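PDB 4ECN: leucine-rich repeat protein from Bacteroides thetaiotaomicron, which is of unknown function but is an extracellular leucine-rich repeat protein that probably binds other proteins. Local coordinates for residues Cys665-Asp668 and Asp669-Gly672; Leu717-Asp721 and Gly722-Asn726; Thr800-Thr803 and Thr804-Ser807. All coordinates share one frame; numbering follows the deposited sequence.

Contact 1. Residues Cys665-Asp668 and Asp669-Gly672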
ATOM      1  N   CYS A 665     -31.268  20.838  21.137  1.00 55.39           N
ATOM      2  CA  CYS A 665     -32.490  20.318  21.759  1.00 56.55           C
ATOM      3  C   CYS A 665     -32.623  20.822  23.206  1.00 62.23           C
ATOM      4  O   CYS A 665     -31.695  21.419  23.751  1.00 61.70           O
ATOM      5  CB  CYS A 665     -32.511  18.789  21.707  1.00 56.82           C
ATOM      6  SG  CYS A 665     -31.241  17.975  22.717  1.00 59.77           S
ATOM      7  N   SER A 666     -33.775  20.536  23.833  1.00 60.76           N
ATOM      8  CA  SER A 666     -34.047  20.868  25.225  1.00 61.20           C
ATOM      9  C   SER A 666     -33.245  19.942  26.151  1.00 66.37           C
ATOM     10  O   SER A 666     -32.819  18.865  25.729  1.00 66.89           O
ATOM     11  CB  SER A 666     -35.540  20.763  25.512  1.00 66.01           C
ATOM     12  OG  SER A 666     -36.027  19.460  25.238  1.00 75.53           O
HETATM   13  N   MSE A 667     -33.033  20.354  27.402  1.00 62.10           N
HETATM   14  CA  MSE A 667     -32.281  19.561  28.363  1.00 60.97           C
HETATM   15  C   MSE A 667     -33.004  18.228  28.652  1.00 67.76           C
HETATM   16  O   MSE A 667     -32.363  17.185  28.826  1.00 66.85           O
HETATM   17  CB  MSE A 667     -32.101  20.388  29.639  1.00 62.83           C
HETATM   18  CG  MSE A 667     -31.207  19.739  30.683  1.00 69.13           C
HETATM   19 SE   MSE A 667     -29.407  19.384  30.031  0.75 75.79          SE
HETATM   20  CE  MSE A 667     -29.243  17.568  30.587  1.00 71.80           C
ATOM     21  N   ASP A 668     -34.342  18.268  28.634  1.00 67.31           N
ATOM     22  CA  ASP A 668     -35.229  17.133  28.894  1.00 68.72           C
ATOM     23  C   ASP A 668     -35.161  16.083  27.759  1.00 71.18           C
ATOM     24  O   ASP A 668     -35.375  14.893  28.017  1.00 71.49           O
ATOM     25  CB  ASP A 668     -36.666  17.646  29.068  1.00 72.67           C
ATOM     26  CG  ASP A 668     -36.744  18.848  30.000  1.00 91.50           C
ATOM     27  OD1 ASP A 668     -36.445  18.686  31.213  1.00 92.46           O
ATOM     28  OD2 ASP A 668     -37.030  19.970  29.505  1.00100.66           O
ATOM     29  N   ASP A 669     -34.842  16.524  26.525  1.00 65.13           N
ATOM     30  CA  ASP A 669     -34.708  15.657  25.351  1.00 63.54           C
ATOM     31  C   ASP A 669     -33.277  15.143  25.161  1.00 63.07           C
ATOM     32  O   ASP A 669     -33.093  14.127  24.479  1.00 63.05           O
ATOM     33  CB  ASP A 669     -35.132  16.403  24.080  1.00 65.94           C
ATOM     34  CG  ASP A 669     -36.611  16.698  23.935  1.00 81.30           C
ATOM     35  OD1 ASP A 669     -37.435  15.961  24.538  1.00 83.06           O
ATOM     36  OD2 ASP A 669     -36.952  17.624  23.170  1.00 89.14           O
ATOM     37  N   TYR A 670     -32.264  15.846  25.738  1.00 55.18           N
ATOM     38  CA  TYR A 670     -30.850  15.484  25.588  1.00 51.66           C
ATOM     39  C   TYR A 670     -30.553  14.151  26.312  1.00 56.37           C
ATOM     40  O   TYR A 670     -30.890  14.000  27.496  1.00 56.32           O
ATOM     41  CB  TYR A 670     -29.938  16.604  26.088  1.00 49.41           C
ATOM     42  CG  TYR A 670     -28.494  16.375  25.702  1.00 47.88           C
ATOM     43  CD1 TYR A 670     -28.116  16.272  24.366  1.00 49.67           C
ATOM     44  CD2 TYR A 670     -27.502  16.290  26.664  1.00 47.10           C
ATOM     45  CE1 TYR A 670     -26.791  16.035  24.006  1.00 48.40           C
ATOM     46  CE2 TYR A 670     -26.173  16.071  26.316  1.00 46.78           C
ATOM     47  CZ  TYR A 670     -25.818  15.950  24.986  1.00 50.88           C
ATOM     48  OH  TYR A 670     -24.503  15.723  24.651  1.00 47.52           O
ATOM     49  N   LYS A 671     -29.955  13.177  25.555  1.00 51.70           N
ATOM     50  CA  LYS A 671     -29.641  11.784  25.956  1.00 50.23           C
ATOM     51  C   LYS A 671     -28.178  11.547  26.410  1.00 49.85           C
ATOM     52  O   LYS A 671     -27.856  10.440  26.840  1.00 47.58           O
ATOM     53  CB  LYS A 671     -29.903  10.816  24.770  1.00 52.79           C
ATOM     54  CG  LYS A 671     -31.333  10.766  24.217  1.00 62.65           C
ATOM     55  CD  LYS A 671     -31.468   9.904  22.934  1.00 68.26           C
ATOM     56  CE  LYS A 671     -30.857  10.506  21.668  1.00 74.75           C
ATOM     57  NZ  LYS A 671     -30.939   9.604  20.482  1.00 76.62           N
ATOM     58  N   GLY A 672     -27.310  12.543  26.264  1.00 46.10           N
ATOM     59  CA  GLY A 672     -25.896  12.427  26.621  1.00 45.19           C
ATOM     60  C   GLY A 672     -25.067  11.645  25.617  1.00 49.31           C
ATOM     61  O   GLY A 672     -25.556  11.325  24.528  1.00 50.41           O
TER
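The connecting loop between strands 646-650 and 675-679 of the leucine-rich repeat solenoid makes a turn here, in which Ser666 meets Asp669 while Cys665 and Met667 flank Tyr670. Ser666 uses both its oxygens. Its carbonyl O receives Tyr670 N at 3.1 Å and Asp669 N at 3.2 Å; both are weak bonds, because their N-H...O angles are only 132° and 135°. The hydroxyl gives a further weak bond from Ser666 OG to Asp669 OD2, 2.9 Å long, and accepts another weak one from Asp669 N. With OG between the backbone N and the carbonyl carbon (chi1 59°), the hydroxyl comes within reach of the Asp669 carboxylate. Tyr670 N also has a second weak acceptor, Met667 O at 3.4 Å.

The apolar part lies along the edge of the Tyr670 ring. Cys665 SG sits on the CD1 side of that edge, 3.9 Å from Tyr670 CD1 and 5.2 Å from the ring centroid, in a sulfur-aromatic contact. On the CD2 side, the CE methyl of Met667, a selenomethionine in this crystal, comes within 4.5 Å of Tyr670 CD2. Beyond the turn, Glu691 and Leu692 of helix 690-694 touch the buried tyrosine, and Asn636 bonds the backbone of Asp669 and Lys671.

No single strong bond closes the turn. Several bent, weak ones are shared among few atoms, which implies that its shape rests jointly on them, on the packed tyrosine and on Asn636.

Contact 2. Residues Leu717-Asp721 and Gly722-Asn726; sequences LKPKD and GNYKN
Lys718 and Pro719 close over Gly722, Asn723 and Tyr724 by two kinds of interaction, one polar, the other a CH-pi contact of proline on tyrosine. In the polar group, the lysine folds back on its own loop: its chain is bent at the last two torsions (chi3 -61°, chi4 -60°), which turns the ammonium towards two carbonyls. Lys718 NZ donates to Gly722 O at 3.1 Å, tilted only modestly from that carbonyl plane, and to Pro719 O at 2.8 Å, nearly in line with the C=O bond. One ammonium thus bridges the carbonyls of Pro719 and Gly722 and ties the two ends of the turn together. Further back along the lysine, Lys718 CE is 3.4 Å from Asn723 OD1. That amide has its own polar partners, since Asn723 ND2 bonds Thr750 O and OD1 bonds Thr751 OG1.

The second group is the CH-pi contact. Pro719 CD stands over the Tyr724 ring, 3.5 Å from the centroid and 5° off the normal, so the approach is squarely face-on. Pro719 CG also comes close, 3.7 Å from Tyr724 CE1. Beside the proline, Lys718 CA lies 3.6 Å from Tyr724 CE2, extending the contact to the lysine backbone. Replacing Tyr724 with a serine would probably leave Pro719 CD without its aromatic face and open a gap beside the Lys718 backbone.

The tyrosine also touches Phe693 and Ala694, and Leu717 rests on Phe693. The loop, which joins strand 701-703 to strand 732-734, thus packs through these side chains against helix 690-694.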
ATOM      1  N   LEU A 717     -20.627  21.001  37.355  1.00 44.51           N
ATOM      2  CA  LEU A 717     -20.270  19.589  37.352  1.00 44.06           C
ATOM      3  C   LEU A 717     -21.181  18.759  38.265  1.00 48.37           C
ATOM      4  O   LEU A 717     -20.879  17.594  38.507  1.00 49.33           O
ATOM      5  CB  LEU A 717     -18.816  19.474  37.846  1.00 43.84           C
ATOM      6  CG  LEU A 717     -17.700  19.683  36.829  1.00 47.75           C
ATOM      7  CD1 LEU A 717     -16.364  19.685  37.515  1.00 46.92           C
ATOM      8  CD2 LEU A 717     -17.677  18.552  35.818  1.00 50.83           C
ATOM      9  N   LYS A 718     -22.265  19.367  38.808  1.00 44.36           N
ATOM     10  CA  LYS A 718     -23.172  18.755  39.788  1.00 43.03           C
ATOM     11  C   LYS A 718     -24.492  19.548  40.011  1.00 47.54           C
ATOM     12  O   LYS A 718     -24.496  20.775  39.851  1.00 47.01           O
ATOM     13  CB  LYS A 718     -22.448  18.658  41.146  1.00 42.69           C
ATOM     14  CG  LYS A 718     -22.047  20.013  41.755  1.00 36.73           C
ATOM     15  CD  LYS A 718     -21.298  19.917  43.113  1.00 37.62           C
ATOM     16  CE  LYS A 718     -22.034  19.259  44.274  1.00 40.02           C
ATOM     17  NZ  LYS A 718     -23.310  19.939  44.640  1.00 44.40           N
ATOM     18  N   PRO A 719     -25.582  18.883  40.501  1.00 43.25           N
ATOM     19  CA  PRO A 719     -26.786  19.633  40.904  1.00 43.30           C
ATOM     20  C   PRO A 719     -26.588  20.293  42.292  1.00 50.49           C
ATOM     21  O   PRO A 719     -25.541  20.089  42.917  1.00 50.40           O
ATOM     22  CB  PRO A 719     -27.855  18.564  40.926  1.00 45.06           C
ATOM     23  CG  PRO A 719     -27.122  17.313  41.257  1.00 49.21           C
ATOM     24  CD  PRO A 719     -25.738  17.437  40.765  1.00 44.47           C
ATOM     25  N   LYS A 720     -27.597  21.032  42.801  1.00 49.03           N
ATOM     26  CA  LYS A 720     -27.493  21.801  44.047  1.00 49.30           C
ATOM     27  C   LYS A 720     -27.235  20.920  45.285  1.00 55.38           C
ATOM     28  O   LYS A 720     -26.337  21.283  46.078  1.00 58.92           O
ATOM     29  CB  LYS A 720     -28.744  22.685  44.296  1.00 52.33           C
ATOM     30  CG  LYS A 720     -28.664  23.668  45.494  1.00 58.17           C
ATOM     31  CD  LYS A 720     -27.477  24.653  45.434  1.00 73.65           C
ATOM     32  CE  LYS A 720     -26.985  25.102  46.806  1.00 83.94           C
ATOM     33  NZ  LYS A 720     -25.707  25.867  46.717  1.00 87.18           N
ATOM     34  N   ASP A 721     -27.987  19.835  45.515  1.00 49.30           N
ATOM     35  CA  ASP A 721     -27.671  19.089  46.747  1.00 48.96           C
ATOM     36  C   ASP A 721     -27.556  17.621  46.419  1.00 50.79           C
ATOM     37  O   ASP A 721     -28.389  16.783  46.785  1.00 49.60           O
ATOM     38  CB  ASP A 721     -28.679  19.344  47.886  1.00 52.30           C
ATOM     39  CG  ASP A 721     -28.726  20.779  48.403  1.00 60.34           C
ATOM     40  OD1 ASP A 721     -27.829  21.153  49.214  1.00 57.24           O
ATOM     41  OD2 ASP A 721     -29.697  21.511  48.045  1.00 66.23           O
ATOM     42  N   GLY A 722     -26.472  17.346  45.717  1.00 46.60           N
ATOM     43  CA  GLY A 722     -26.080  16.029  45.254  1.00 45.00           C
ATOM     44  C   GLY A 722     -25.055  16.124  44.157  1.00 46.08           C
ATOM     45  O   GLY A 722     -24.550  17.212  43.857  1.00 44.69           O
ATOM     46  N   ASN A 723     -24.740  14.974  43.570  1.00 43.24           N
ATOM     47  CA  ASN A 723     -23.817  14.813  42.448  1.00 42.81           C
ATOM     48  C   ASN A 723     -24.471  14.043  41.353  1.00 45.74           C
ATOM     49  O   ASN A 723     -25.339  13.216  41.629  1.00 45.11           O
ATOM     50  CB  ASN A 723     -22.526  14.098  42.867  1.00 44.32           C
ATOM     51  CG  ASN A 723     -21.591  14.913  43.697  1.00 62.38           C
ATOM     52  OD1 ASN A 723     -21.295  16.076  43.403  1.00 59.68           O
ATOM     53  ND2 ASN A 723     -21.010  14.273  44.686  1.00 51.66           N
ATOM     54  N   TYR A 724     -24.026  14.268  40.114  1.00 42.14           N
ATOM     55  CA  TYR A 724     -24.527  13.492  38.993  1.00 41.38           C
ATOM     56  C   TYR A 724     -23.851  12.098  39.041  1.00 47.16           C
ATOM     57  O   TYR A 724     -22.720  11.959  39.526  1.00 47.62           O
ATOM     58  CB  TYR A 724     -24.325  14.224  37.663  1.00 41.28           C
ATOM     59  CG  TYR A 724     -25.138  15.499  37.544  1.00 42.47           C
ATOM     60  CD1 TYR A 724     -26.522  15.490  37.718  1.00 44.24           C
ATOM     61  CD2 TYR A 724     -24.538  16.696  37.166  1.00 42.93           C
ATOM     62  CE1 TYR A 724     -27.279  16.651  37.570  1.00 44.17           C
ATOM     63  CE2 TYR A 724     -25.290  17.860  36.988  1.00 44.17           C
ATOM     64  CZ  TYR A 724     -26.660  17.834  37.189  1.00 52.11           C
ATOM     65  OH  TYR A 724     -27.394  18.996  37.049  1.00 51.49           O
ATOM     66  N   LYS A 725     -24.625  11.065  38.638  1.00 43.81           N
ATOM     67  CA  LYS A 725     -24.402   9.618  38.650  1.00 42.24           C
ATOM     68  C   LYS A 725     -22.978   9.212  38.265  1.00 45.78           C
ATOM     69  O   LYS A 725     -22.428   8.340  38.946  1.00 45.40           O
ATOM     70  CB  LYS A 725     -25.393   8.987  37.671  1.00 45.01           C
ATOM     71  CG  LYS A 725     -25.485   7.463  37.572  1.00 54.05           C
ATOM     72  CD  LYS A 725     -26.309   7.122  36.329  1.00 59.88           C
ATOM     73  CE  LYS A 725     -26.655   5.669  36.171  1.00 74.67           C
ATOM     74  NZ  LYS A 725     -27.544   5.466  34.993  1.00 85.87           N
ATOM     75  N   ASN A 726     -22.377   9.807  37.200  1.00 41.78           N
ATOM     76  CA  ASN A 726     -21.061   9.330  36.758  1.00 41.11           C
ATOM     77  C   ASN A 726     -19.910  10.349  36.826  1.00 46.73           C
ATOM     78  O   ASN A 726     -18.796  10.013  36.393  1.00 45.28           O
ATOM     79  CB  ASN A 726     -21.158   8.848  35.334  1.00 38.04           C
ATOM     80  CG  ASN A 726     -21.773   7.484  35.231  1.00 60.90           C
ATOM     81  OD1 ASN A 726     -21.455   6.562  36.011  1.00 44.90           O
ATOM     82  ND2 ASN A 726     -22.629   7.307  34.224  1.00 61.58           N
TER

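Contact 3. Residues Thr800-Thr803 and Thr804-Ser807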
ATOM      1  N   THR A 800       0.456  27.634  48.931  1.00 45.44           N
ATOM      2  CA  THR A 800       0.964  27.164  50.213  1.00 45.68           C
ATOM      3  C   THR A 800       0.057  26.034  50.740  1.00 50.76           C
ATOM      4  O   THR A 800      -1.148  26.234  50.908  1.00 51.26           O
ATOM      5  CB  THR A 800       1.075  28.342  51.198  1.00 51.22           C
ATOM      6  OG1 THR A 800       1.783  29.426  50.582  1.00 52.71           O
ATOM      7  CG2 THR A 800       1.767  27.957  52.474  1.00 46.16           C
ATOM      8  N   GLY A 801       0.675  24.865  50.959  1.00 45.80           N
ATOM      9  CA  GLY A 801       0.053  23.633  51.425  1.00 44.48           C
ATOM     10  C   GLY A 801       0.077  22.534  50.376  1.00 49.21           C
ATOM     11  O   GLY A 801      -0.236  21.380  50.686  1.00 48.44           O
ATOM     12  N   ILE A 802       0.452  22.876  49.119  1.00 45.68           N
ATOM     13  CA  ILE A 802       0.440  21.950  47.990  1.00 45.60           C
ATOM     14  C   ILE A 802       1.389  20.740  48.212  1.00 54.36           C
ATOM     15  O   ILE A 802       1.124  19.672  47.665  1.00 54.60           O
ATOM     16  CB  ILE A 802       0.790  22.672  46.650  1.00 47.48           C
ATOM     17  CG1 ILE A 802       0.172  21.920  45.448  1.00 46.56           C
ATOM     18  CG2 ILE A 802       2.300  22.958  46.488  1.00 47.28           C
ATOM     19  CD1 ILE A 802       0.004  22.661  44.240  1.00 49.00           C
ATOM     20  N   THR A 803       2.473  20.891  48.997  1.00 53.17           N
ATOM     21  CA  THR A 803       3.432  19.799  49.185  1.00 52.77           C
ATOM     22  C   THR A 803       2.768  18.657  49.954  1.00 56.27           C
ATOM     23  O   THR A 803       3.234  17.516  49.817  1.00 55.87           O
ATOM     24  CB  THR A 803       4.741  20.262  49.850  1.00 54.70           C
ATOM     25  OG1 THR A 803       4.467  21.042  51.008  1.00 55.70           O
ATOM     26  CG2 THR A 803       5.642  21.034  48.895  1.00 46.10           C
ATOM     27  N   THR A 804       1.626  18.937  50.648  1.00 52.93           N
ATOM     28  CA  THR A 804       0.842  17.941  51.409  1.00 52.94           C
ATOM     29  C   THR A 804      -0.049  17.060  50.488  1.00 59.27           C
ATOM     30  O   THR A 804      -0.555  16.065  51.003  1.00 61.07           O
ATOM     31  CB  THR A 804      -0.057  18.577  52.498  1.00 52.56           C
ATOM     32  OG1 THR A 804      -1.188  19.213  51.916  1.00 52.66           O
ATOM     33  CG2 THR A 804       0.679  19.544  53.407  1.00 48.73           C
ATOM     34  N   CYS A 805      -0.269  17.421  49.167  1.00 54.38           N
ATOM     35  CA  CYS A 805      -1.077  16.631  48.209  1.00 53.80           C
ATOM     36  C   CYS A 805      -0.487  15.237  48.098  1.00 56.95           C
ATOM     37  O   CYS A 805       0.634  15.067  47.598  1.00 57.85           O
ATOM     38  CB  CYS A 805      -1.173  17.303  46.848  1.00 54.27           C
ATOM     39  SG  CYS A 805      -2.022  18.898  46.871  1.00 58.30           S
ATOM     40  N   PRO A 806      -1.224  14.244  48.638  1.00 51.49           N
ATOM     41  CA  PRO A 806      -0.679  12.887  48.765  1.00 50.37           C
ATOM     42  C   PRO A 806      -0.265  12.196  47.471  1.00 52.26           C
ATOM     43  O   PRO A 806       0.596  11.333  47.570  1.00 52.00           O
ATOM     44  CB  PRO A 806      -1.838  12.099  49.385  1.00 52.26           C
ATOM     45  CG  PRO A 806      -3.040  12.934  49.210  1.00 56.48           C
ATOM     46  CD  PRO A 806      -2.550  14.333  49.283  1.00 52.48           C
ATOM     47  N   SER A 807      -0.851  12.513  46.301  1.00 47.50           N
ATOM     48  CA  SER A 807      -0.476  11.770  45.093  1.00 46.77           C
ATOM     49  C   SER A 807       0.274  12.612  44.059  1.00 51.00           C
ATOM     50  O   SER A 807       0.748  12.056  43.060  1.00 50.66           O
ATOM     51  CB  SER A 807      -1.719  11.191  44.429  1.00 48.70           C
ATOM     52  OG  SER A 807      -2.354  10.266  45.290  1.00 50.03           O
TER
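Gly801 O meets two donors from Thr804, so this oxygen takes two of the three hydrogen bonds across the turn. Thr804 OG1 donates to Gly801 O at 2.7 Å, with a C=O...donor angle of 165°. From the same residue, Thr804 N reaches Gly801 O at 3.1 Å, standing well above the carbonyl plane. The hydroxyl can join the amide on this oxygen because OG1 is placed between the backbone N and the carbonyl carbon (chi1 74°), on the side facing back along the chain. One residue on, Cys805 N is satisfied by Ile802 O at 3.0 Å; the N-H...O angle of 163° makes this a fairly straight bond, again with the donor out of the carbonyl plane.

Thr803 turns its polar end to a neighbouring loop, where OG1 bonds Glu823 OE1. The other carboxylate oxygen, OE2, takes weak bonds from the amides of Gly801 and Ile802, so one glutamate serves three groups of the turn. The apolar contact is slight: Ile802 CG1 lies 4.0 Å from Cys805 SG, and both side chains touch Leu773.

Two successive bonds from residue i+3 back to residue i are the signature of 3-10 geometry, which the chain adopts from Ile802. Short turns of this kind, linking parallel strands such as 780-782 and 810-812, are familiar in leucine-rich repeat solenoids.

Contacts 1, 2 and 3 follow one another along the chain, each in a loop between consecutive strands of the ten-stranded parallel sheet that runs from strand 623-625 to strand 857-859. The centres of contacts 1 and 2 are about 17 Å apart, those of contacts 2 and 3 about 26 Å, and those of contacts 1 and 3 about 40 Å, so the three lie nearly in a row. None touches another; the nearest atoms of contacts 1 and 2 are about 7 Å apart. Helix 690-694 packs against both of these, whereas contact 3 lies several strands further on. The series shows different strand connections of one solenoid closed with locally different turns.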